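Trimethylamine-N-oxide reductase (Haemophilus influenzae, PDB 7L5I) probably reduces S- and N-oxides such as trimethylamine N-oxide at a molybdenum centre carried by two molybdopterin guanine dinucleotide cofactors. Local coordinates at residues A[34-46]-A[49-61]. Sequence-based numbering, arbitrary orientation.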
# COMPACT_ATOMS: atom_id res chain seq x y z
N LYS A 34 9.40 27.35 -20.45
CA LYS A 34 10.15 26.12 -20.66
C LYS A 34 9.66 24.96 -19.79
O LYS A 34 10.37 23.97 -19.63
CB LYS A 34 11.63 26.35 -20.38
CG LYS A 34 12.33 27.31 -21.33
CD LYS A 34 13.78 27.50 -20.92
CE LYS A 34 14.00 28.79 -20.17
NZ LYS A 34 15.41 29.24 -20.27
N THR A 35 8.47 25.10 -19.22
CA THR A 35 7.92 24.14 -18.28
C THR A 35 6.92 23.25 -19.01
O THR A 35 6.08 23.74 -19.76
CB THR A 35 7.26 24.84 -17.10
OG1 THR A 35 8.26 25.55 -16.34
CG2 THR A 35 6.55 23.84 -16.18
N VAL A 36 7.06 21.94 -18.83
CA VAL A 36 6.07 20.96 -19.25
C VAL A 36 5.37 20.47 -17.99
O VAL A 36 6.03 20.16 -16.98
CB VAL A 36 6.72 19.79 -20.00
CG1 VAL A 36 5.66 18.78 -20.47
CG2 VAL A 36 7.52 20.31 -21.17
N VAL A 37 4.04 20.38 -18.04
CA VAL A 37 3.27 19.88 -16.92
C VAL A 37 2.98 18.41 -17.13
O VAL A 37 2.50 17.99 -18.19
CB VAL A 37 1.97 20.68 -16.71
CG1 VAL A 37 1.12 20.00 -15.66
CG2 VAL A 37 2.30 22.12 -16.32
N THR A 38 3.28 17.61 -16.11
CA THR A 38 2.95 16.19 -16.12
C THR A 38 2.52 15.82 -14.71
O THR A 38 2.07 16.67 -13.94
CB THR A 38 4.11 15.39 -16.71
OG1 THR A 38 3.74 14.00 -16.79
CG2 THR A 38 5.40 15.56 -15.90
N ALA A 39 2.60 14.53 -14.37
CA ALA A 39 2.07 14.13 -13.08
C ALA A 39 2.66 12.80 -12.64
O ALA A 39 3.22 12.05 -13.44
CB ALA A 39 0.54 14.00 -13.09
N ALA A 40 2.53 12.54 -11.34
CA ALA A 40 2.94 11.28 -10.74
C ALA A 40 1.97 10.96 -9.60
O ALA A 40 1.10 11.76 -9.28
CB ALA A 40 4.38 11.32 -10.22
N HIS A 41 2.15 9.78 -8.98
CA HIS A 41 1.36 9.48 -7.79
C HIS A 41 1.48 10.61 -6.77
O HIS A 41 0.53 10.91 -6.04
CB HIS A 41 1.82 8.17 -7.18
CG HIS A 41 1.48 6.94 -7.96
ND1 HIS A 41 0.19 6.61 -8.33
CD2 HIS A 41 2.27 5.93 -8.40
CE1 HIS A 41 0.20 5.43 -8.94
NE2 HIS A 41 1.45 5.00 -8.98
N TRP A 42 2.65 11.26 -6.73
CA TRP A 42 2.93 12.33 -5.79
C TRP A 42 2.58 13.73 -6.33
O TRP A 42 3.05 14.74 -5.79
CB TRP A 42 4.42 12.25 -5.35
CG TRP A 42 5.40 11.96 -6.45
CD1 TRP A 42 5.98 12.87 -7.28
CD2 TRP A 42 5.92 10.67 -6.85
NE1 TRP A 42 6.81 12.25 -8.17
CE2 TRP A 42 6.80 10.90 -7.92
CE3 TRP A 42 5.75 9.36 -6.38
CZ2 TRP A 42 7.48 9.87 -8.55
CZ3 TRP A 42 6.40 8.33 -7.03
CH2 TRP A 42 7.28 8.59 -8.09
N GLY A 43 1.70 13.83 -7.34
CA GLY A 43 1.04 15.08 -7.67
C GLY A 43 1.32 15.55 -9.08
O GLY A 43 2.09 14.97 -9.83
N SER A 44 0.68 16.67 -9.42
CA SER A 44 0.97 17.36 -10.68
C SER A 44 2.34 18.03 -10.58
O SER A 44 2.63 18.71 -9.60
CB SER A 44 -0.13 18.38 -10.96
OG SER A 44 0.04 19.04 -12.22
N ILE A 45 3.15 17.87 -11.62
CA ILE A 45 4.56 18.25 -11.59
C ILE A 45 4.84 19.23 -12.73
O ILE A 45 4.49 18.94 -13.88
CB ILE A 45 5.48 17.02 -11.77
CG1 ILE A 45 5.15 15.94 -10.76
CG2 ILE A 45 6.96 17.43 -11.68
CD1 ILE A 45 5.12 16.39 -9.39
N GLY A 46 5.51 20.32 -12.44
CA GLY A 46 6.02 21.21 -13.47
C GLY A 46 7.49 20.90 -13.66
O GLY A 46 8.28 20.96 -12.72
N VAL A 49 12.68 22.26 -18.75
CA VAL A 49 13.54 21.63 -19.73
C VAL A 49 14.40 22.72 -20.36
O VAL A 49 13.86 23.74 -20.81
CB VAL A 49 12.73 20.90 -20.81
CG1 VAL A 49 13.63 20.14 -21.75
CG2 VAL A 49 11.72 19.97 -20.16
N GLN A 50 15.70 22.48 -20.42
CA GLN A 50 16.68 23.41 -20.98
C GLN A 50 17.51 22.64 -22.00
O GLN A 50 18.26 21.72 -21.64
CB GLN A 50 17.57 23.99 -19.87
CG GLN A 50 18.55 25.06 -20.32
CD GLN A 50 17.85 26.32 -20.79
OE1 GLN A 50 17.15 26.99 -20.03
NE2 GLN A 50 18.03 26.65 -22.07
N ASP A 51 17.35 22.99 -23.28
CA ASP A 51 18.09 22.34 -24.36
C ASP A 51 17.84 20.84 -24.39
O ASP A 51 18.77 20.05 -24.57
CB ASP A 51 19.59 22.61 -24.25
CG ASP A 51 19.94 24.08 -24.36
OD1 ASP A 51 19.29 24.79 -25.16
OD2 ASP A 51 20.88 24.52 -23.65
N GLY A 52 16.60 20.43 -24.20
CA GLY A 52 16.26 19.02 -24.21
C GLY A 52 16.66 18.23 -22.98
O GLY A 52 16.52 17.00 -23.00
N LYS A 53 17.16 18.87 -21.92
CA LYS A 53 17.50 18.17 -20.68
C LYS A 53 16.64 18.69 -19.55
O LYS A 53 16.42 19.90 -19.44
CB LYS A 53 18.99 18.33 -20.32
CG LYS A 53 19.44 17.50 -19.11
CD LYS A 53 20.91 17.05 -19.16
CE LYS A 53 21.18 15.87 -18.21
NZ LYS A 53 21.65 14.61 -18.89
N VAL A 54 16.12 17.77 -18.72
CA VAL A 54 15.38 18.17 -17.53
C VAL A 54 16.34 18.72 -16.49
O VAL A 54 17.33 18.07 -16.12
CB VAL A 54 14.61 16.96 -16.95
CG1 VAL A 54 13.98 17.32 -15.58
CG2 VAL A 54 13.53 16.55 -17.92
N VAL A 55 16.05 19.93 -16.02
CA VAL A 55 16.88 20.61 -15.03
C VAL A 55 16.16 20.93 -13.74
O VAL A 55 16.83 21.24 -12.75
CB VAL A 55 17.51 21.89 -15.62
CG1 VAL A 55 18.54 21.51 -16.69
CG2 VAL A 55 16.46 22.83 -16.18
N LYS A 56 14.83 20.87 -13.68
CA LYS A 56 14.14 21.15 -12.43
C LYS A 56 12.76 20.52 -12.49
O LYS A 56 12.12 20.50 -13.55
CB LYS A 56 13.99 22.66 -12.17
CG LYS A 56 13.58 23.04 -10.72
CD LYS A 56 14.78 22.93 -9.78
CE LYS A 56 14.43 23.17 -8.32
NZ LYS A 56 13.47 22.16 -7.78
N SER A 57 12.30 20.02 -11.35
CA SER A 57 10.92 19.58 -11.22
C SER A 57 10.40 19.98 -9.85
O SER A 57 11.15 20.07 -8.87
CB SER A 57 10.78 18.07 -11.47
OG SER A 57 11.43 17.30 -10.49
N GLY A 58 9.10 20.27 -9.81
CA GLY A 58 8.44 20.62 -8.57
C GLY A 58 6.94 20.64 -8.79
O GLY A 58 6.44 20.24 -9.83
N PRO A 59 6.20 21.11 -7.79
CA PRO A 59 4.74 21.07 -7.89
C PRO A 59 4.22 22.05 -8.91
O PRO A 59 4.65 23.21 -8.96
CB PRO A 59 4.26 21.44 -6.48
CG PRO A 59 5.41 22.26 -5.92
CD PRO A 59 6.66 21.63 -6.50
N ALA A 60 3.26 21.59 -9.70
CA ALA A 60 2.54 22.48 -10.59
C ALA A 60 1.52 23.32 -9.85
O ALA A 60 1.16 24.39 -10.32
CB ALA A 60 1.85 21.66 -11.69
N ILE A 61 1.08 22.86 -8.68
CA ILE A 61 0.12 23.55 -7.82
C ILE A 61 0.73 23.62 -6.43
O ILE A 61 1.12 22.59 -5.88
CB ILE A 61 -1.24 22.83 -7.80
CG1 ILE A 61 -1.75 22.60 -9.22
CG2 ILE A 61 -2.25 23.62 -6.99
CD1 ILE A 61 -2.90 21.63 -9.31
O HOH W 1 0.97 19.90 -7.79
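Gly46 and Gly58 face each other as an antiparallel hydrogen-bonded pair, Gly46 N to Gly58 O at 2.8 Å and Gly58 N to Gly46 O at 3.1 Å, while at the far end of 43-50 Val49 N donates to Lys34 O, on the other edge of that strand. With no side chain, Gly46 fits where a beta carbon would crowd Thr35 CG2, and Gly58 where one would strike the ring of Pro59. Proline suits the next, non-hydrogen-bonded position opposite Ile45, where no amide hydrogen is needed. Ser44 O then receives Ala60 N at 2.9 Å, well above its carbonyl plane, and a water that also accepts from Ile61 N; two donors thus grip one oxygen. Ser44 OG, anti to its own amide nitrogen (chi1 -176°), lies 3.2 Å from Ala60 CB, a spot suited to a small methyl. Ile45 CG2 lies 3.4 Å from Gly58 O and also touches Ser57 CB. At the far end the long Lys34 chain runs over Val49 O, and its NZ meets a lone pair of Gln50 OE1 at 2.9 Å. The strands form a three-stranded antiparallel meander, 43-50 central, with Ser44 and Ile61 touching Tyr525 of strand 523-527 and Val54 packing on helix 73-78.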